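Local coordinates for glycine betaine, L-proline ABC transporter, glycine/betaine/L-proline-binding protein (ProX) (Borrelia burgdorferi, PDB 3TMG) that binds glycine betaine and probably delivers it to an ABC transporter in the cell membrane for uptake of compatible solutes, at residues G63-A76 with M203-L217. Sequence-based numbering, arbitrary orientation.
Sequences GKIDGTVSSWVPTA and MGGIESVHTLVRLGL. With BET (trimethyl glycine), chain E; EDO (1,2-ethanediol), chain F.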
ATOM      1  N   GLY A  63      14.101 -10.413 -11.853  1.00 27.71           N
ATOM      2  CA  GLY A  63      13.422 -11.728 -11.746  1.00 27.42           C
ATOM      3  C   GLY A  63      13.735 -12.548 -10.495  1.00 26.95           C
ATOM      4  O   GLY A  63      13.538 -13.771 -10.486  1.00 28.43           O
ATOM      5  N   LYS A  64      14.234 -11.910  -9.434  1.00 25.54           N
ATOM      6  CA  LYS A  64      14.544 -12.636  -8.187  1.00 25.25           C
ATOM      7  C   LYS A  64      13.291 -12.837  -7.313  1.00 23.52           C
ATOM      8  O   LYS A  64      13.294 -13.646  -6.390  1.00 23.63           O
ATOM      9  CB  LYS A  64      15.642 -11.921  -7.398  1.00 25.85           C
ATOM     10  CG  LYS A  64      16.993 -12.127  -8.043  1.00 28.54           C
ATOM     11  CD  LYS A  64      17.970 -11.159  -7.427  1.00 29.37           C
ATOM     12  CE  LYS A  64      19.332 -11.316  -8.050  1.00 30.97           C
ATOM     13  NZ  LYS A  64      20.035 -10.100  -7.582  1.00 31.94           N
ATOM     14  N   ILE A  65      12.241 -12.110  -7.652  1.00 21.34           N
ATOM     15  CA  ILE A  65      10.879 -12.419  -7.213  1.00 20.26           C
ATOM     16  C   ILE A  65      10.032 -12.589  -8.467  1.00 20.25           C
ATOM     17  O   ILE A  65      10.411 -12.119  -9.545  1.00 20.83           O
ATOM     18  CB  ILE A  65      10.271 -11.313  -6.311  1.00 18.59           C
ATOM     19  CG1 ILE A  65      10.235  -9.931  -7.010  1.00 18.19           C
ATOM     20  CG2 ILE A  65      11.019 -11.255  -4.975  1.00 18.47           C
ATOM     21  CD1 ILE A  65       9.557  -8.818  -6.174  1.00 17.07           C
ATOM     22  N   ASP A  66       8.889 -13.242  -8.311  1.00 19.66           N
ATOM     23  CA  ASP A  66       8.060 -13.556  -9.446  1.00 20.25           C
ATOM     24  C   ASP A  66       7.031 -12.465  -9.653  1.00 19.19           C
ATOM     25  O   ASP A  66       6.596 -12.234 -10.766  1.00 19.89           O
ATOM     26  CB  ASP A  66       7.352 -14.883  -9.200  1.00 20.48           C
ATOM     27  CG  ASP A  66       8.312 -16.046  -9.167  1.00 21.63           C
ATOM     28  OD1 ASP A  66       9.125 -16.137 -10.100  1.00 22.52           O
ATOM     29  OD2 ASP A  66       8.230 -16.855  -8.225  1.00 21.87           O
ATOM     30  N   GLY A  67       6.640 -11.788  -8.580  1.00 18.17           N
ATOM     31  CA  GLY A  67       5.566 -10.802  -8.678  1.00 16.77           C
ATOM     32  C   GLY A  67       5.458  -9.904  -7.458  1.00 15.83           C
ATOM     33  O   GLY A  67       6.090 -10.170  -6.427  1.00 15.52           O
ATOM     34  N   THR A  68       4.717  -8.803  -7.605  1.00 14.76           N
ATOM     35  CA  THR A  68       4.304  -7.979  -6.470  1.00 13.96           C
ATOM     36  C   THR A  68       2.857  -7.580  -6.709  1.00 13.64           C
ATOM     37  O   THR A  68       2.472  -7.341  -7.882  1.00 14.10           O
ATOM     38  CB  THR A  68       5.204  -6.732  -6.276  1.00 13.72           C
ATOM     39  OG1 THR A  68       4.633  -5.881  -5.298  1.00 13.23           O
ATOM     40  CG2 THR A  68       5.343  -5.898  -7.586  1.00 14.19           C
ATOM     41  N   VAL A  69       2.067  -7.487  -5.638  1.00 12.77           N
ATOM     42  CA  VAL A  69       0.709  -6.939  -5.747  1.00 12.75           C
ATOM     43  C   VAL A  69       0.665  -5.547  -5.067  1.00 12.44           C
ATOM     44  O   VAL A  69      -0.404  -5.072  -4.648  1.00 11.74           O
ATOM     45  CB  VAL A  69      -0.375  -7.908  -5.198  1.00 12.70           C
ATOM     46  CG1 VAL A  69      -0.433  -9.118  -6.116  1.00 13.27           C
ATOM     47  CG2 VAL A  69      -0.109  -8.359  -3.742  1.00 12.52           C
ATOM     48  N   SER A  70       1.841  -4.902  -4.979  1.00 13.06           N
ATOM     49  CA  SER A  70       1.987  -3.680  -4.163  1.00 13.66           C
ATOM     50  C   SER A  70       2.330  -2.401  -4.939  1.00 13.58           C
ATOM     51  O   SER A  70       2.742  -1.432  -4.319  1.00 13.97           O
ATOM     52  CB  SER A  70       3.074  -3.875  -3.097  1.00 14.58           C
ATOM     53  OG  SER A  70       2.689  -4.894  -2.177  1.00 17.40           O
ATOM     54  N   SER A  71       2.135  -2.374  -6.262  1.00 13.00           N
ATOM     55  CA  SER A  71       2.564  -1.194  -7.042  1.00 13.25           C
ATOM     56  C   SER A  71       1.528  -0.071  -7.055  1.00 12.75           C
ATOM     57  O   SER A  71       0.407  -0.270  -7.549  1.00 12.37           O
ATOM     58  CB  SER A  71       2.931  -1.611  -8.480  1.00 13.47           C
ATOM     59  OG  SER A  71       3.252  -0.504  -9.322  1.00 14.24           O
ATOM     60  N   TRP A  72       1.896   1.095  -6.522  1.00 12.45           N
ATOM     61  CA  TRP A  72       0.932   2.234  -6.430  1.00 12.01           C
ATOM     62  C   TRP A  72       1.207   3.161  -7.557  1.00 12.33           C
ATOM     63  O   TRP A  72       2.216   3.885  -7.555  1.00 12.77           O
ATOM     64  CB  TRP A  72       1.052   2.967  -5.096  1.00 11.80           C
ATOM     65  CG  TRP A  72       0.246   2.298  -4.014  1.00 10.73           C
ATOM     66  CD1 TRP A  72       0.359   0.985  -3.532  1.00 10.42           C
ATOM     67  CD2 TRP A  72      -0.758   2.938  -3.172  1.00 11.01           C
ATOM     68  NE1 TRP A  72      -0.569   0.766  -2.522  1.00 10.37           N
ATOM     69  CE2 TRP A  72      -1.268   1.913  -2.275  1.00  9.95           C
ATOM     70  CE3 TRP A  72      -1.292   4.245  -3.101  1.00 10.75           C
ATOM     71  CZ2 TRP A  72      -2.243   2.196  -1.326  1.00 10.31           C
ATOM     72  CZ3 TRP A  72      -2.281   4.505  -2.155  1.00 10.59           C
ATOM     73  CH2 TRP A  72      -2.740   3.496  -1.287  1.00 10.09           C
ATOM     74  N   VAL A  73       0.310   3.171  -8.549  1.00 12.39           N
ATOM     75  CA  VAL A  73       0.599   3.889  -9.810  1.00 13.05           C
ATOM     76  C   VAL A  73      -0.616   4.610 -10.357  1.00 13.33           C
ATOM     77  O   VAL A  73      -1.746   4.181 -10.060  1.00 12.82           O
ATOM     78  CB  VAL A  73       1.074   2.935 -10.935  1.00 13.69           C
ATOM     79  CG1 VAL A  73       2.544   2.605 -10.720  1.00 14.16           C
ATOM     80  CG2 VAL A  73       0.202   1.675 -10.968  1.00 13.65           C
ATOM     81  N   PRO A  74      -0.383   5.682 -11.176  1.00 14.10           N
ATOM     82  CA  PRO A  74       0.974   6.097 -11.642  1.00 14.53           C
ATOM     83  C   PRO A  74       1.788   7.001 -10.683  1.00 14.53           C
ATOM     84  O   PRO A  74       3.012   7.096 -10.833  1.00 15.24           O
ATOM     85  CB  PRO A  74       0.647   6.914 -12.915  1.00 15.64           C
ATOM     86  CG  PRO A  74      -0.644   7.598 -12.533  1.00 14.95           C
ATOM     87  CD  PRO A  74      -1.424   6.480 -11.856  1.00 14.60           C
ATOM     88  N   THR A  75       1.139   7.627  -9.693  1.00 14.19           N
ATOM     89  CA  THR A  75       1.799   8.751  -9.024  1.00 14.84           C
ATOM     90  C   THR A  75       2.784   8.363  -7.916  1.00 14.80           C
ATOM     91  O   THR A  75       3.962   8.800  -7.955  1.00 14.58           O
ATOM     92  CB  THR A  75       0.815   9.809  -8.485  1.00 14.49           C
ATOM     93  OG1 THR A  75       0.040  10.297  -9.581  1.00 14.08           O
ATOM     94  CG2 THR A  75       1.616  11.009  -7.824  1.00 15.22           C
ATOM     95  N   ALA A  76       2.326   7.527  -6.987  1.00 14.01           N
ATOM     96  CA  ALA A  76       3.138   7.232  -5.803  1.00 14.75           C
ATOM     97  C   ALA A  76       4.462   6.625  -6.211  1.00 15.41           C
ATOM     98  O   ALA A  76       5.516   7.053  -5.720  1.00 15.77           O
ATOM     99  CB  ALA A  76       2.395   6.325  -4.830  1.00 13.80           C
ATOM    100  N   MET A 203      -0.136  15.171  -5.509  1.00 15.22           N
ATOM    101  CA  MET A 203      -0.294  13.849  -4.922  1.00 15.05           C
ATOM    102  C   MET A 203      -1.087  12.880  -5.812  1.00 14.34           C
ATOM    103  O   MET A 203      -1.242  11.679  -5.467  1.00 13.87           O
ATOM    104  CB  MET A 203      -0.983  13.936  -3.556  1.00 15.46           C
ATOM    105  CG  MET A 203      -0.345  14.906  -2.546  1.00 17.70           C
ATOM    106  SD  MET A 203       1.311  14.378  -2.115  1.00 19.90           S
ATOM    107  CE  MET A 203       1.030  12.857  -1.206  1.00 18.58           C
ATOM    108  N   GLY A 204      -1.602  13.372  -6.938  1.00 14.20           N
ATOM    109  CA  GLY A 204      -2.316  12.489  -7.882  1.00 13.71           C
ATOM    110  C   GLY A 204      -3.821  12.512  -7.648  1.00 13.37           C
ATOM    111  O   GLY A 204      -4.292  12.991  -6.616  1.00 13.09           O
ATOM    112  N   GLY A 205      -4.590  12.025  -8.621  1.00 13.56           N
ATOM    113  CA  GLY A 205      -6.048  11.853  -8.411  1.00 13.67           C
ATOM    114  C   GLY A 205      -6.285  10.496  -7.774  1.00 13.33           C
ATOM    115  O   GLY A 205      -5.455  10.008  -6.991  1.00 13.37           O
ATOM    116  N   ILE A 206      -7.433   9.891  -8.078  1.00 12.97           N
ATOM    117  CA  ILE A 206      -7.800   8.601  -7.499  1.00 12.78           C
ATOM    118  C   ILE A 206      -7.074   7.576  -8.382  1.00 12.96           C
ATOM    119  O   ILE A 206      -7.232   7.612  -9.601  1.00 13.15           O
ATOM    120  CB  ILE A 206      -9.348   8.470  -7.505  1.00 13.59           C
ATOM    121  CG1 ILE A 206      -9.943   9.656  -6.752  1.00 13.99           C
ATOM    122  CG2 ILE A 206      -9.815   7.105  -7.001  1.00 13.29           C
ATOM    123  CD1 ILE A 206     -11.347  10.009  -7.173  1.00 15.83           C
ATOM    124  N   GLU A 207      -6.267   6.692  -7.786  1.00 11.75           N
ATOM    125  CA  GLU A 207      -5.435   5.825  -8.588  1.00 11.91           C
ATOM    126  C   GLU A 207      -5.686   4.361  -8.238  1.00 11.62           C
ATOM    127  O   GLU A 207      -6.825   4.000  -7.764  1.00 11.22           O
ATOM    128  CB  GLU A 207      -3.975   6.293  -8.518  1.00 12.58           C
ATOM    129  CG  GLU A 207      -3.887   7.747  -8.993  1.00 13.58           C
ATOM    130  CD  GLU A 207      -2.500   8.284  -9.099  1.00 14.91           C
ATOM    131  OE1 GLU A 207      -1.540   7.509  -8.813  1.00 15.31           O
ATOM    132  OE2 GLU A 207      -2.381   9.493  -9.500  1.00 16.40           O
ATOM    133  N   SER A 208      -4.710   3.508  -8.476  1.00 11.15           N
ATOM    134  CA  SER A 208      -4.990   2.094  -8.229  1.00 11.58           C
ATOM    135  C   SER A 208      -3.716   1.368  -7.803  1.00 11.12           C
ATOM    136  O   SER A 208      -2.608   1.949  -7.891  1.00 11.25           O
ATOM    137  CB  SER A 208      -5.690   1.497  -9.456  1.00 12.32           C
ATOM    138  OG  SER A 208      -4.730   1.387 -10.458  1.00 14.85           O
ATOM    139  N   VAL A 209      -3.861   0.149  -7.324  1.00 10.46           N
ATOM    140  CA  VAL A 209      -2.675  -0.657  -6.964  1.00 10.77           C
ATOM    141  C   VAL A 209      -2.604  -1.714  -8.046  1.00 11.37           C
ATOM    142  O   VAL A 209      -3.634  -2.360  -8.340  1.00 11.50           O
ATOM    143  CB  VAL A 209      -2.843  -1.314  -5.579  1.00 10.16           C
ATOM    144  CG1 VAL A 209      -1.549  -2.004  -5.105  1.00 10.26           C
ATOM    145  CG2 VAL A 209      -3.300  -0.259  -4.538  1.00  9.48           C
ATOM    146  N   HIS A 210      -1.421  -1.886  -8.627  1.00 11.87           N
ATOM    147  CA  HIS A 210      -1.266  -2.845  -9.710  1.00 12.98           C
ATOM    148  C   HIS A 210      -0.478  -4.049  -9.325  1.00 13.01           C
ATOM    149  O   HIS A 210       0.210  -4.053  -8.298  1.00 12.26           O
ATOM    150  CB  HIS A 210      -0.619  -2.178 -10.951  1.00 14.31           C
ATOM    151  CG  HIS A 210      -1.584  -1.319 -11.748  1.00 15.03           C
ATOM    152  ND1 HIS A 210      -1.581  -1.281 -13.117  1.00 16.29           N
ATOM    153  CD2 HIS A 210      -2.542  -0.426 -11.338  1.00 14.60           C
ATOM    154  CE1 HIS A 210      -2.519  -0.427 -13.549  1.00 16.61           C
ATOM    155  NE2 HIS A 210      -3.140   0.085 -12.472  1.00 15.98           N
ATOM    156  N   THR A 211      -0.624  -5.090 -10.145  1.00 13.66           N
ATOM    157  CA  THR A 211       0.087  -6.338  -9.955  1.00 14.21           C
ATOM    158  C   THR A 211       1.139  -6.368 -11.077  1.00 15.07           C
ATOM    159  O   THR A 211       0.809  -6.212 -12.258  1.00 15.53           O
ATOM    160  CB  THR A 211      -0.872  -7.547 -10.120  1.00 14.77           C
ATOM    161  OG1 THR A 211      -1.826  -7.544  -9.037  1.00 14.40           O
ATOM    162  CG2 THR A 211      -0.069  -8.874 -10.065  1.00 15.49           C
ATOM    163  N   LEU A 212       2.404  -6.499 -10.697  1.00 15.12           N
ATOM    164  CA  LEU A 212       3.469  -6.625 -11.682  1.00 15.97           C
ATOM    165  C   LEU A 212       4.126  -7.982 -11.533  1.00 16.51           C
ATOM    166  O   LEU A 212       4.294  -8.475 -10.407  1.00 16.33           O
ATOM    167  CB  LEU A 212       4.528  -5.539 -11.507  1.00 16.16           C
ATOM    168  CG  LEU A 212       4.035  -4.137 -11.161  1.00 16.06           C
ATOM    169  CD1 LEU A 212       5.203  -3.230 -10.789  1.00 16.28           C
ATOM    170  CD2 LEU A 212       3.197  -3.494 -12.272  1.00 16.26           C
ATOM    171  N   VAL A 213       4.543  -8.581 -12.656  1.00 17.59           N
ATOM    172  CA  VAL A 213       5.223  -9.880 -12.606  1.00 18.31           C
ATOM    173  C   VAL A 213       6.509  -9.789 -13.436  1.00 19.59           C
ATOM    174  O   VAL A 213       6.670  -8.913 -14.275  1.00 19.12           O
ATOM    175  CB  VAL A 213       4.330 -11.055 -13.106  1.00 18.89           C
ATOM    176  CG1 VAL A 213       3.094 -11.228 -12.246  1.00 17.78           C
ATOM    177  CG2 VAL A 213       3.935 -10.869 -14.573  1.00 19.67           C
ATOM    178  N   ARG A 214       7.440 -10.681 -13.160  1.00 20.75           N
ATOM    179  CA  ARG A 214       8.715 -10.690 -13.885  1.00 22.75           C
ATOM    180  C   ARG A 214       8.495 -11.064 -15.358  1.00 24.65           C
ATOM    181  O   ARG A 214       7.552 -11.769 -15.664  1.00 24.46           O
ATOM    182  CB  ARG A 214       9.711 -11.650 -13.233  1.00 23.13           C
ATOM    183  CG  ARG A 214       9.257 -13.092 -13.096  1.00 23.55           C
ATOM    184  CD  ARG A 214      10.391 -13.981 -12.601  1.00 24.26           C
ATOM    185  NE  ARG A 214      10.031 -15.396 -12.632  1.00 24.73           N
ATOM    186  CZ  ARG A 214      10.151 -16.198 -13.693  1.00 26.25           C
ATOM    187  NH1 ARG A 214      10.644 -15.737 -14.840  1.00 26.80           N
ATOM    188  NH2 ARG A 214       9.804 -17.487 -13.583  1.00 26.90           N
ATOM    189  N   LEU A 215       9.400 -10.614 -16.230  1.00 26.91           N
ATOM    190  CA  LEU A 215       9.416 -10.956 -17.657  1.00 30.05           C
ATOM    191  C   LEU A 215       9.095 -12.419 -18.048  1.00 31.96           C
ATOM    192  O   LEU A 215       8.327 -12.655 -18.980  1.00 36.18           O
ATOM    193  CB  LEU A 215      10.761 -10.531 -18.301  1.00 31.41           C
ATOM    194  CG  LEU A 215      11.023  -9.022 -18.428  1.00 31.48           C
ATOM    195  CD1 LEU A 215      12.294  -8.718 -19.204  1.00 32.70           C
ATOM    196  CD2 LEU A 215       9.833  -8.290 -19.040  1.00 30.87           C
ATOM    197  N   GLY A 216       9.665 -13.403 -17.375  1.00 31.55           N
ATOM    198  CA  GLY A 216       9.493 -14.783 -17.909  1.00 31.87           C
ATOM    199  C   GLY A 216       8.358 -15.583 -17.275  1.00 29.91           C
ATOM    200  O   GLY A 216       8.183 -16.749 -17.594  1.00 30.26           O
ATOM    201  N   LEU A 217       7.563 -14.968 -16.399  1.00 26.96           N
ATOM    202  CA  LEU A 217       6.638 -15.744 -15.578  1.00 26.42           C
ATOM    203  C   LEU A 217       5.519 -16.426 -16.380  1.00 27.28           C
ATOM    204  O   LEU A 217       5.151 -17.596 -16.104  1.00 27.82           O
ATOM    205  CB  LEU A 217       6.039 -14.898 -14.411  1.00 23.93           C
ATOM    206  CG  LEU A 217       5.183 -15.736 -13.436  1.00 23.53           C
ATOM    207  CD1 LEU A 217       6.034 -16.650 -12.570  1.00 23.56           C
ATOM    208  CD2 LEU A 217       4.356 -14.802 -12.544  1.00 21.68           C
TER
HETATM  209  N   BET E 310       1.404   3.293   0.551  1.00 21.24           N
HETATM  210  CA  BET E 310       2.033   2.775  -0.675  1.00 22.93           C
HETATM  211  C   BET E 310       2.757   3.943  -1.361  1.00 25.81           C
HETATM  212  O   BET E 310       3.861   4.425  -0.990  1.00 21.29           O
HETATM  213  OXT BET E 310       2.158   4.424  -2.301  1.00 31.67           O
HETATM  214  C1  BET E 310       0.563   2.272   1.201  1.00 21.38           C
HETATM  215  C2  BET E 310       0.545   4.430   0.245  1.00 21.25           C
HETATM  216  C3  BET E 310       2.454   3.737   1.490  1.00 18.99           C
HETATM  217  C1  EDO F 301      -8.348   4.330 -11.087  1.00 27.35           C
HETATM  218  O1  EDO F 301      -7.549   5.474 -11.446  1.00 26.37           O
HETATM  219  C2  EDO F 301      -9.775   4.820 -11.274  1.00 27.41           C
HETATM  220  O2  EDO F 301     -10.234   5.401 -10.038  1.00 26.49           O
HETATM  221  O   HOH W   1       8.642 -18.995 -11.238  1.00 36.60           O
HETATM  222  O   HOH W   2      -3.582   3.537 -11.833  1.00 18.09           O
HETATM  223  O   HOH W   3      -0.539   6.436  -6.702  1.00 12.84           O
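With CG of Glu-207 anti to its own carbonyl carbon (chi1 -58°) and the chain extended beyond it, the carboxylate arrives at the residues that follow strand 67-73 and grips Thr-75 twice. Thr-75 N donates to Glu-207 OE1 (2.8 Å), and Thr-75 OG1 gives its proton to the syn lone pair of Glu-207 OE2 (2.6 Å). A water joins Glu-207 OE1 to Ala-76 N, so one carboxylate is bonded, directly or through water, to two successive residues after the cis peptide bond before Pro-74.

At the other end, Arg-214, extended from CG to NE, runs alongside Asp-66. Its NE meets OD1 of Asp-66 at 2.8 Å in a salt bridge whose acceptor lies in the guanidinium plane, though the carboxylate itself is turned 51° from it; Asp-220 pairs with NH2.

Between these ends the strand is antiparallel to strand 207-214. Thr-68 and Leu-212 form one hydrogen-bonded pair, Ser-71 and His-210 the next (His-210 N to Ser-71 O 2.7 Å), and the one-residue shift between them is a beta bulge. His-210, whose ND1 is bonded to Asp-90, receives Val-73 CG2 over its ring face, 3.7 Å from the ring centroid.

On the other side of the sheet, Val-209 CG2 lies 3.8 Å from the centroid of the five-membered ring of Trp-72, a CH-pi contact. The opposite indole face receives trimethyl glycine, whose CA is 3.6 Å above the ring plane. Glu-28 accepts from NE1 of Trp-72. With Trp-25 and Trp-182, Trp-72 makes the aromatic pocket for trimethyl glycine, set against this sheet, as in glycine betaine-binding proteins of ABC transporters.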